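Local coordinates for protein sulfate adenylyltransferase (Allochromatium vinosum, PDB 4DNX) that catalyses the transfer of the adenylyl group of ATP to sulfate, giving adenosine 5'-phosphosulfate and diphosphate, at residues Q199-M204 and P235-A240; I226-G231 and V242-I247; A251-P256 and R380-Q385. All coordinates share one frame; numbering follows the deposited sequence.

Contact 1. Residues Q199-M204 and P235-A240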
loop_
_atom_site.group_PDB
_atom_site.type_symbol
_atom_site.label_atom_id
_atom_site.label_comp_id
_atom_site.label_asym_id
_atom_site.label_seq_id
_atom_site.Cartn_x
_atom_site.Cartn_y
_atom_site.Cartn_z
ATOM N N GLN A 199 -12.694 10.910 8.744
ATOM C CA GLN A 199 -13.198 9.615 8.258
ATOM C C GLN A 199 -14.320 9.821 7.231
ATOM O O GLN A 199 -15.218 10.643 7.445
ATOM C CB GLN A 199 -13.767 8.796 9.448
ATOM C CG GLN A 199 -14.383 7.466 9.024
ATOM C CD GLN A 199 -14.678 6.540 10.200
ATOM O OE1 GLN A 199 -13.906 6.466 11.158
ATOM N NE2 GLN A 199 -15.818 5.838 10.135
ATOM N N THR A 200 -14.317 9.042 6.156
ATOM C CA THR A 200 -15.491 9.035 5.263
ATOM C C THR A 200 -15.608 7.694 4.576
ATOM O O THR A 200 -14.637 6.972 4.519
ATOM C CB THR A 200 -15.415 10.151 4.185
ATOM O OG1 THR A 200 -16.696 10.231 3.523
ATOM C CG2 THR A 200 -14.300 9.883 3.189
ATOM N N ARG A 201 -16.817 7.338 4.100
ATOM C CA ARG A 201 -16.888 6.173 3.212
ATOM C C ARG A 201 -17.461 6.517 1.853
ATOM O O ARG A 201 -17.548 5.653 0.964
ATOM C CB ARG A 201 -17.610 4.960 3.845
ATOM C CG ARG A 201 -19.008 5.190 4.253
ATOM C CD ARG A 201 -19.568 3.928 4.945
ATOM N NE ARG A 201 -20.887 4.192 5.522
ATOM C CZ ARG A 201 -21.104 4.776 6.704
ATOM N NH1 ARG A 201 -20.090 5.167 7.472
ATOM N NH2 ARG A 201 -22.348 4.970 7.130
ATOM N N ASN A 202 -17.869 7.771 1.686
ATOM C CA ASN A 202 -18.316 8.203 0.374
ATOM C C ASN A 202 -17.597 9.458 -0.170
ATOM O O ASN A 202 -16.745 10.028 0.535
ATOM C CB ASN A 202 -19.841 8.280 0.322
ATOM C CG ASN A 202 -20.451 6.900 0.104
ATOM O OD1 ASN A 202 -20.059 6.137 -0.835
ATOM N ND2 ASN A 202 -21.330 6.527 1.004
ATOM N N PRO A 203 -17.874 9.829 -1.427
ATOM C CA PRO A 203 -17.291 11.057 -1.990
ATOM C C PRO A 203 -17.514 12.279 -1.128
ATOM O O PRO A 203 -18.538 12.392 -0.437
ATOM C CB PRO A 203 -17.995 11.218 -3.334
ATOM C CG PRO A 203 -18.370 9.779 -3.716
ATOM C CD PRO A 203 -18.808 9.195 -2.378
ATOM N N MET A 204 -16.556 13.196 -1.166
ATOM C CA MET A 204 -16.654 14.395 -0.343
ATOM C C MET A 204 -17.081 15.556 -1.243
ATOM O O MET A 204 -16.400 15.874 -2.219
ATOM C CB MET A 204 -15.295 14.672 0.293
ATOM C CG MET A 204 -14.971 13.677 1.423
ATOM S SD MET A 204 -13.246 13.867 1.897
ATOM C CE MET A 204 -13.257 15.544 2.575
ATOM N N PRO A 235 -25.736 -1.089 -0.006
ATOM C CA PRO A 235 -26.770 -0.531 -0.932
ATOM C C PRO A 235 -26.726 1.009 -1.103
ATOM O O PRO A 235 -26.743 1.739 -0.106
ATOM C CB PRO A 235 -28.091 -0.957 -0.268
ATOM C CG PRO A 235 -27.741 -2.209 0.494
ATOM C CD PRO A 235 -26.289 -2.107 0.913
ATOM N N GLY A 236 -26.643 1.500 -2.344
ATOM C CA GLY A 236 -26.480 2.958 -2.614
ATOM C C GLY A 236 -25.098 3.600 -2.420
ATOM O O GLY A 236 -24.917 4.799 -2.672
ATOM N N ASP A 237 -24.109 2.822 -1.976
ATOM C CA ASP A 237 -22.741 3.342 -1.861
ATOM C C ASP A 237 -22.114 3.505 -3.275
ATOM O O ASP A 237 -22.491 2.814 -4.222
ATOM C CB ASP A 237 -21.869 2.421 -0.970
ATOM C CG ASP A 237 -21.957 2.749 0.544
ATOM O OD1 ASP A 237 -22.696 3.677 0.947
ATOM O OD2 ASP A 237 -21.263 2.063 1.338
ATOM N N ILE A 238 -21.141 4.417 -3.393
ATOM C CA ILE A 238 -20.419 4.618 -4.645
ATOM C C ILE A 238 -19.296 3.571 -4.718
ATOM O O ILE A 238 -18.496 3.485 -3.787
ATOM C CB ILE A 238 -19.846 6.073 -4.702
ATOM C CG1 ILE A 238 -20.980 7.115 -4.669
ATOM C CG2 ILE A 238 -19.018 6.321 -5.942
ATOM C CD1 ILE A 238 -22.109 6.834 -5.647
ATOM N N PRO A 239 -19.229 2.785 -5.803
ATOM C CA PRO A 239 -18.136 1.813 -5.962
ATOM C C PRO A 239 -16.776 2.460 -5.752
ATOM O O PRO A 239 -16.558 3.626 -6.112
ATOM C CB PRO A 239 -18.277 1.340 -7.401
ATOM C CG PRO A 239 -19.715 1.542 -7.711
ATOM C CD PRO A 239 -20.109 2.785 -6.975
ATOM N N ALA A 240 -15.869 1.684 -5.170
ATOM C CA ALA A 240 -14.556 2.181 -4.778
ATOM C C ALA A 240 -13.790 2.979 -5.848
ATOM O O ALA A 240 -13.266 4.068 -5.511
ATOM C CB ALA A 240 -13.696 1.021 -4.251
#
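N202 reaches across to D237 and I238, tying the loop that leaves strand 195-200 to the loop that leads into helix 240-254, at one end of the parallel sheet of a Rossmann-like domain. Q199-N202 reads QTRN, the QXRN signature of ATP sulfurylases, which in relatives borders the substrate site. Both ends of the N202 amide are used, which should fix its rotation. OD1 accepts the backbone N-H of I238 at 3.3 Å in a nearly straight bond (172° at the hydrogen), the donor standing tilted from the carbonyl plane. On the inner, tighter side, P203 lays CG and CD against I238 CG1, each at 3.8 Å. I238 can offer this branch because CG1 is anti to its own carbonyl carbon (chi1 -62°), and L387 of helix 381-393 packs against both residues. P239, next in the chain, takes the N-cap position of helix 240-254. The outer side is much looser. R201 extends past D237 with only its CD near, 4.4 Å from D237 OD2, and R201 NE stays 4.7 Å from the same oxygen, so the opposite charges lie close without pairing. Amide and carboxylate planes are far from parallel, 76° apart: N202 ND2 donates within its own amide plane to D237 OD1 at 3.2 Å, meeting that oxygen from above the carboxylate.

Contact 2. Residues I226-G231 and V242-I247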
loop_
_atom_site.group_PDB
_atom_site.type_symbol
_atom_site.label_atom_id
_atom_site.label_comp_id
_atom_site.label_asym_id
_atom_site.label_seq_id
_atom_site.Cartn_x
_atom_site.Cartn_y
_atom_site.Cartn_z
ATOM N N ILE A 226 -7.311 11.738 4.930
ATOM C CA ILE A 226 -8.724 11.336 4.641
ATOM C C ILE A 226 -8.623 9.828 4.809
ATOM O O ILE A 226 -7.902 9.160 4.057
ATOM C CB ILE A 226 -9.123 11.725 3.226
ATOM C CG1 ILE A 226 -9.131 13.278 3.088
ATOM C CG2 ILE A 226 -10.529 11.155 2.952
ATOM C CD1 ILE A 226 -9.465 13.847 1.700
ATOM N N HIS A 227 -9.272 9.313 5.836
ATOM C CA HIS A 227 -9.068 7.912 6.271
ATOM C C HIS A 227 -10.374 7.201 5.910
ATOM O O HIS A 227 -11.364 7.303 6.637
ATOM C CB HIS A 227 -8.776 7.927 7.774
ATOM C CG HIS A 227 -8.018 6.717 8.262
ATOM N ND1 HIS A 227 -8.225 6.178 9.514
ATOM C CD2 HIS A 227 -7.097 5.935 7.663
ATOM C CE1 HIS A 227 -7.427 5.133 9.689
ATOM N NE2 HIS A 227 -6.735 4.952 8.574
ATOM N N MET A 228 -10.363 6.502 4.784
ATOM C CA MET A 228 -11.611 5.940 4.230
ATOM C C MET A 228 -11.903 4.573 4.833
ATOM O O MET A 228 -10.980 3.748 5.029
ATOM C CB MET A 228 -11.523 5.823 2.700
ATOM C CG MET A 228 -11.486 7.244 1.903
ATOM S SD MET A 228 -11.316 6.995 0.134
ATOM C CE MET A 228 -9.763 6.068 0.000
ATOM N N LEU A 229 -13.167 4.344 5.172
ATOM C CA LEU A 229 -13.522 3.058 5.753
ATOM C C LEU A 229 -13.739 2.126 4.560
ATOM O O LEU A 229 -14.671 2.318 3.770
ATOM C CB LEU A 229 -14.774 3.191 6.643
ATOM C CG LEU A 229 -15.352 1.847 7.133
ATOM C CD1 LEU A 229 -14.261 0.896 7.710
ATOM C CD2 LEU A 229 -16.398 2.194 8.164
ATOM N N LEU A 230 -12.861 1.127 4.409
ATOM C CA LEU A 230 -12.945 0.149 3.341
ATOM C C LEU A 230 -13.796 -1.042 3.790
ATOM O O LEU A 230 -13.711 -1.469 4.940
ATOM C CB LEU A 230 -11.533 -0.381 3.014
ATOM C CG LEU A 230 -10.594 0.782 2.685
ATOM C CD1 LEU A 230 -9.161 0.233 2.588
ATOM C CD2 LEU A 230 -10.971 1.494 1.408
ATOM N N GLY A 231 -14.584 -1.596 2.881
ATOM C CA GLY A 231 -15.339 -2.773 3.264
ATOM C C GLY A 231 -16.225 -3.170 2.128
ATOM O O GLY A 231 -16.146 -2.583 1.049
ATOM N N VAL A 242 -14.830 4.780 -8.297
ATOM C CA VAL A 242 -15.495 6.048 -8.565
ATOM C C VAL A 242 -15.308 6.935 -7.321
ATOM O O VAL A 242 -15.017 8.130 -7.443
ATOM C CB VAL A 242 -17.003 5.814 -8.937
ATOM C CG1 VAL A 242 -17.749 7.156 -9.180
ATOM C CG2 VAL A 242 -17.099 4.911 -10.183
ATOM N N ARG A 243 -15.463 6.363 -6.122
ATOM C CA ARG A 243 -15.290 7.109 -4.878
ATOM C C ARG A 243 -13.868 7.669 -4.817
ATOM O O ARG A 243 -13.662 8.857 -4.513
ATOM C CB ARG A 243 -15.524 6.201 -3.639
ATOM C CG ARG A 243 -15.615 7.019 -2.367
ATOM C CD ARG A 243 -15.026 6.406 -1.108
ATOM N NE ARG A 243 -14.128 5.255 -1.304
ATOM C CZ ARG A 243 -14.279 4.104 -0.661
ATOM N NH1 ARG A 243 -15.299 3.965 0.176
ATOM N NH2 ARG A 243 -13.421 3.095 -0.860
ATOM N N ASP A 244 -12.901 6.805 -5.156
ATOM C CA ASP A 244 -11.483 7.198 -5.106
ATOM C C ASP A 244 -11.205 8.322 -6.092
ATOM O O ASP A 244 -10.548 9.303 -5.726
ATOM C CB ASP A 244 -10.597 5.996 -5.469
ATOM C CG ASP A 244 -10.503 4.973 -4.352
ATOM O OD1 ASP A 244 -11.072 5.179 -3.248
ATOM O OD2 ASP A 244 -9.821 3.935 -4.593
ATOM N N ALA A 245 -11.683 8.184 -7.335
ATOM C CA ALA A 245 -11.477 9.242 -8.341
ATOM C C ALA A 245 -12.055 10.582 -7.859
ATOM O O ALA A 245 -11.435 11.638 -8.036
ATOM C CB ALA A 245 -12.121 8.866 -9.654
ATOM N N ALA A 246 -13.264 10.550 -7.275
ATOM C CA ALA A 246 -13.871 11.802 -6.767
ATOM C C ALA A 246 -13.048 12.466 -5.657
ATOM O O ALA A 246 -12.837 13.685 -5.681
ATOM C CB ALA A 246 -15.331 11.542 -6.277
ATOM N N ILE A 247 -12.563 11.666 -4.697
ATOM C CA ILE A 247 -11.802 12.190 -3.553
ATOM C C ILE A 247 -10.452 12.703 -4.040
ATOM O O ILE A 247 -9.998 13.793 -3.620
ATOM C CB ILE A 247 -11.654 11.138 -2.408
ATOM C CG1 ILE A 247 -13.042 10.967 -1.751
ATOM C CG2 ILE A 247 -10.622 11.610 -1.300
ATOM C CD1 ILE A 247 -13.118 9.921 -0.724
#
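M228 pushes its thioether from strand 223-230 into the face of helix 240-254, where SD meets I247 CD1 at 3.5 Å and R243 NE at 3.6 Å. A bend at the last torsion (chi3 -59°) turns the methyl aside, bringing CE to 3.6 Å from D244 OD1. On one flank I226 and I247 run antiparallel alongside one another, I226 CD1 lying 3.9 Å from I247 CG2. On the other, L230 comes across the arginine chain nearly perpendicular to it, with L230 CD2 against R243 NH2 at 3.7 Å. An alanine in place of M228 would lack the sulfur and methyl, and would probably leave a gap beneath I247 CD1 and R243 NE.

Polar partners further out help to place R243. Its chain is nearly eclipsed at chi3 (15°), a strained turn apparently paid for by the hydrogen bond from NH1 to the backbone oxygen of R201. D244 OD1 lies at the edge of the guanidinium, in its plane, 3.6 Å from R243 NE, a long salt bridge. Strand and helix run antiparallel (172°) with axes 11.8 Å apart, as the first two elements of the beta-alpha-beta unit completed by strand 260-266. T200 and V262, from the two flanking strands, touch both M228 and I247 and close the layer around them. Buried R243 NE makes no hydrogen bond; its neighbours are the D244 carboxylate, in that long pairing, and the polarisable sulfur of M228, which probably suits the charged group better than a plain hydrocarbon.

Contact 3. Residues A251-P256 and R380-Q385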
loop_
_atom_site.group_PDB
_atom_site.type_symbol
_atom_site.label_atom_id
_atom_site.label_comp_id
_atom_site.label_asym_id
_atom_site.label_seq_id
_atom_site.Cartn_x
_atom_site.Cartn_y
_atom_site.Cartn_z
ATOM N N ALA A 251 -8.875 16.525 -4.002
ATOM C CA ALA A 251 -7.571 16.778 -3.360
ATOM C C ALA A 251 -6.609 17.532 -4.279
ATOM O O ALA A 251 -5.952 18.524 -3.884
ATOM C CB ALA A 251 -6.973 15.424 -2.894
ATOM N N GLU A 252 -6.523 17.073 -5.518
ATOM C CA GLU A 252 -5.577 17.628 -6.502
ATOM C C GLU A 252 -5.905 19.031 -6.939
ATOM O O GLU A 252 -4.994 19.854 -7.112
ATOM C CB GLU A 252 -5.495 16.709 -7.715
ATOM C CG GLU A 252 -4.344 15.717 -7.579
ATOM C CD GLU A 252 -4.771 14.368 -7.023
ATOM O OE1 GLU A 252 -4.997 13.468 -7.866
ATOM O OE2 GLU A 252 -4.866 14.194 -5.772
ATOM N N LEU A 253 -7.195 19.314 -7.129
ATOM C CA LEU A 253 -7.598 20.569 -7.754
ATOM C C LEU A 253 -7.943 21.689 -6.748
ATOM O O LEU A 253 -7.836 22.880 -7.081
ATOM C CB LEU A 253 -8.783 20.352 -8.715
ATOM C CG LEU A 253 -8.572 19.400 -9.909
ATOM C CD1 LEU A 253 -9.837 19.302 -10.750
ATOM C CD2 LEU A 253 -7.372 19.831 -10.807
ATOM N N TYR A 254 -8.341 21.326 -5.530
ATOM C CA TYR A 254 -8.906 22.309 -4.599
ATOM C C TYR A 254 -8.126 22.448 -3.275
ATOM O O TYR A 254 -8.451 23.300 -2.430
ATOM C CB TYR A 254 -10.400 22.038 -4.380
ATOM C CG TYR A 254 -11.227 22.250 -5.652
ATOM C CD1 TYR A 254 -11.633 23.540 -6.030
ATOM C CD2 TYR A 254 -11.520 21.199 -6.502
ATOM C CE1 TYR A 254 -12.381 23.752 -7.188
ATOM C CE2 TYR A 254 -12.245 21.382 -7.667
ATOM C CZ TYR A 254 -12.672 22.663 -8.008
ATOM O OH TYR A 254 -13.402 22.875 -9.155
ATOM N N PHE A 255 -7.112 21.608 -3.073
ATOM C CA PHE A 255 -6.249 21.795 -1.907
ATOM C C PHE A 255 -4.857 22.259 -2.335
ATOM O O PHE A 255 -4.445 21.960 -3.449
ATOM C CB PHE A 255 -6.117 20.480 -1.146
ATOM C CG PHE A 255 -7.307 20.162 -0.258
ATOM C CD1 PHE A 255 -8.524 19.684 -0.816
ATOM C CD2 PHE A 255 -7.205 20.288 1.138
ATOM C CE1 PHE A 255 -9.620 19.368 0.033
ATOM C CE2 PHE A 255 -8.297 19.953 2.000
ATOM C CZ PHE A 255 -9.506 19.494 1.434
ATOM N N PRO A 256 -4.123 22.951 -1.464
ATOM C CA PRO A 256 -2.743 23.324 -1.813
ATOM C C PRO A 256 -1.811 22.103 -1.921
ATOM O O PRO A 256 -2.148 21.024 -1.445
ATOM C CB PRO A 256 -2.306 24.224 -0.659
ATOM C CG PRO A 256 -3.527 24.533 0.131
ATOM C CD PRO A 256 -4.509 23.440 -0.128
ATOM N N ARG A 380 -18.154 20.497 -6.494
ATOM C CA ARG A 380 -17.175 20.955 -7.506
ATOM C C ARG A 380 -17.535 20.354 -8.855
ATOM O O ARG A 380 -17.864 19.145 -8.910
ATOM C CB ARG A 380 -15.777 20.494 -7.098
ATOM C CG ARG A 380 -15.362 20.953 -5.691
ATOM C CD ARG A 380 -15.417 22.501 -5.582
ATOM N NE ARG A 380 -14.730 22.966 -4.370
ATOM C CZ ARG A 380 -14.431 24.249 -4.148
ATOM N NH1 ARG A 380 -14.779 25.175 -5.040
ATOM N NH2 ARG A 380 -13.802 24.622 -3.032
ATOM N N PRO A 381 -17.449 21.132 -9.935
ATOM C CA PRO A 381 -17.847 20.579 -11.253
ATOM C C PRO A 381 -17.126 19.268 -11.623
ATOM O O PRO A 381 -17.749 18.381 -12.217
ATOM C CB PRO A 381 -17.483 21.695 -12.247
ATOM C CG PRO A 381 -17.453 22.937 -11.413
ATOM C CD PRO A 381 -17.008 22.549 -10.066
ATOM N N GLU A 382 -15.834 19.146 -11.298
ATOM C CA GLU A 382 -15.081 17.960 -11.748
ATOM C C GLU A 382 -15.461 16.724 -10.938
ATOM O O GLU A 382 -15.429 15.598 -11.464
ATOM C CB GLU A 382 -13.569 18.184 -11.588
ATOM C CG GLU A 382 -13.098 19.372 -12.401
ATOM C CD GLU A 382 -13.150 20.715 -11.655
ATOM O OE1 GLU A 382 -12.547 21.654 -12.216
ATOM O OE2 GLU A 382 -13.804 20.851 -10.579
ATOM N N VAL A 383 -15.825 16.956 -9.684
ATOM C CA VAL A 383 -16.316 15.863 -8.807
ATOM C C VAL A 383 -17.741 15.459 -9.302
ATOM O O VAL A 383 -18.062 14.257 -9.482
ATOM C CB VAL A 383 -16.302 16.295 -7.323
ATOM C CG1 VAL A 383 -16.913 15.203 -6.423
ATOM C CG2 VAL A 383 -14.813 16.631 -6.826
ATOM N N ALA A 384 -18.589 16.449 -9.516
ATOM C CA ALA A 384 -19.924 16.180 -10.052
ATOM C C ALA A 384 -19.836 15.369 -11.345
ATOM O O ALA A 384 -20.651 14.436 -11.575
ATOM C CB ALA A 384 -20.670 17.498 -10.295
ATOM N N GLN A 385 -18.907 15.740 -12.239
ATOM C CA GLN A 385 -18.835 15.048 -13.531
ATOM C C GLN A 385 -18.509 13.549 -13.359
ATOM O O GLN A 385 -19.115 12.692 -14.040
ATOM C CB GLN A 385 -17.833 15.678 -14.492
ATOM C CG GLN A 385 -18.032 15.233 -15.909
ATOM C CD GLN A 385 -19.406 15.682 -16.436
ATOM O OE1 GLN A 385 -19.758 16.868 -16.354
ATOM N NE2 GLN A 385 -20.201 14.728 -16.910
#
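Y254 and R380 stack face to face: the guanidinium lies flat on the phenol ring, centres 4.1 Å apart and planes 16° from parallel, with R380 CZ 3.4 Å from Y254 CD1. A CH-pi contact continues the overlap, since R380 CD sits over the middle of the same face, 3.7 Å from the ring centroid. The arginine chain bends at chi2 (-58°), which lets the aliphatic part pass over the ring and lays the guanidinium on the CD1-CE1 side of the same face. R380 NH2 is also salt-bridged to E209 of helix 206-219, a second anchor for the stacked group.

The pairing joins the C-terminal end of helix 240-254, whose last residue is Y254, to the start of helix 381-393, where R380 is the N-cap residue and its carbonyl receives A384 N. Helix 240-254 is the crossover helix between strands 223-230 and 260-266 of the Rossmann-like parallel sheet; helix 381-393 packs against it.

The hydrogen bond is made at the ring's edge. Y254 OH donates to E382 OE2 over a short 2.5 Å, approaching on the syn side and 15° out of the carboxylate plane. E382 stands in the first turn of its helix, where the helix end would probably favour the negative carboxylate. P381 CD is a van der Waals neighbour of Y254 OH at 3.7 Å. The apolar contact is L253 CD1 on the aliphatic CG of E382, at 3.7 Å.

Contact 2 is the buried core of the set, whereas contacts 1 and 3 lie at the surface. Contacts 2 and 3 share helix 240-254, one using its first turns and the other its last; contact 1 holds the loop just before it. Contacts 1 and 2 also reach neighbouring strands of one parallel sheet and meet directly through R243, on which I238 packs. V383 packs against A246, bringing contact 3 up to contact 2. The chemistry follows place: amide and carboxylate bonds at the loops, thioether and aliphatic packing round a buried guanidinium between sheet and helix, and a cationic stack with a tyrosine-carboxylate bond where two helix ends meet.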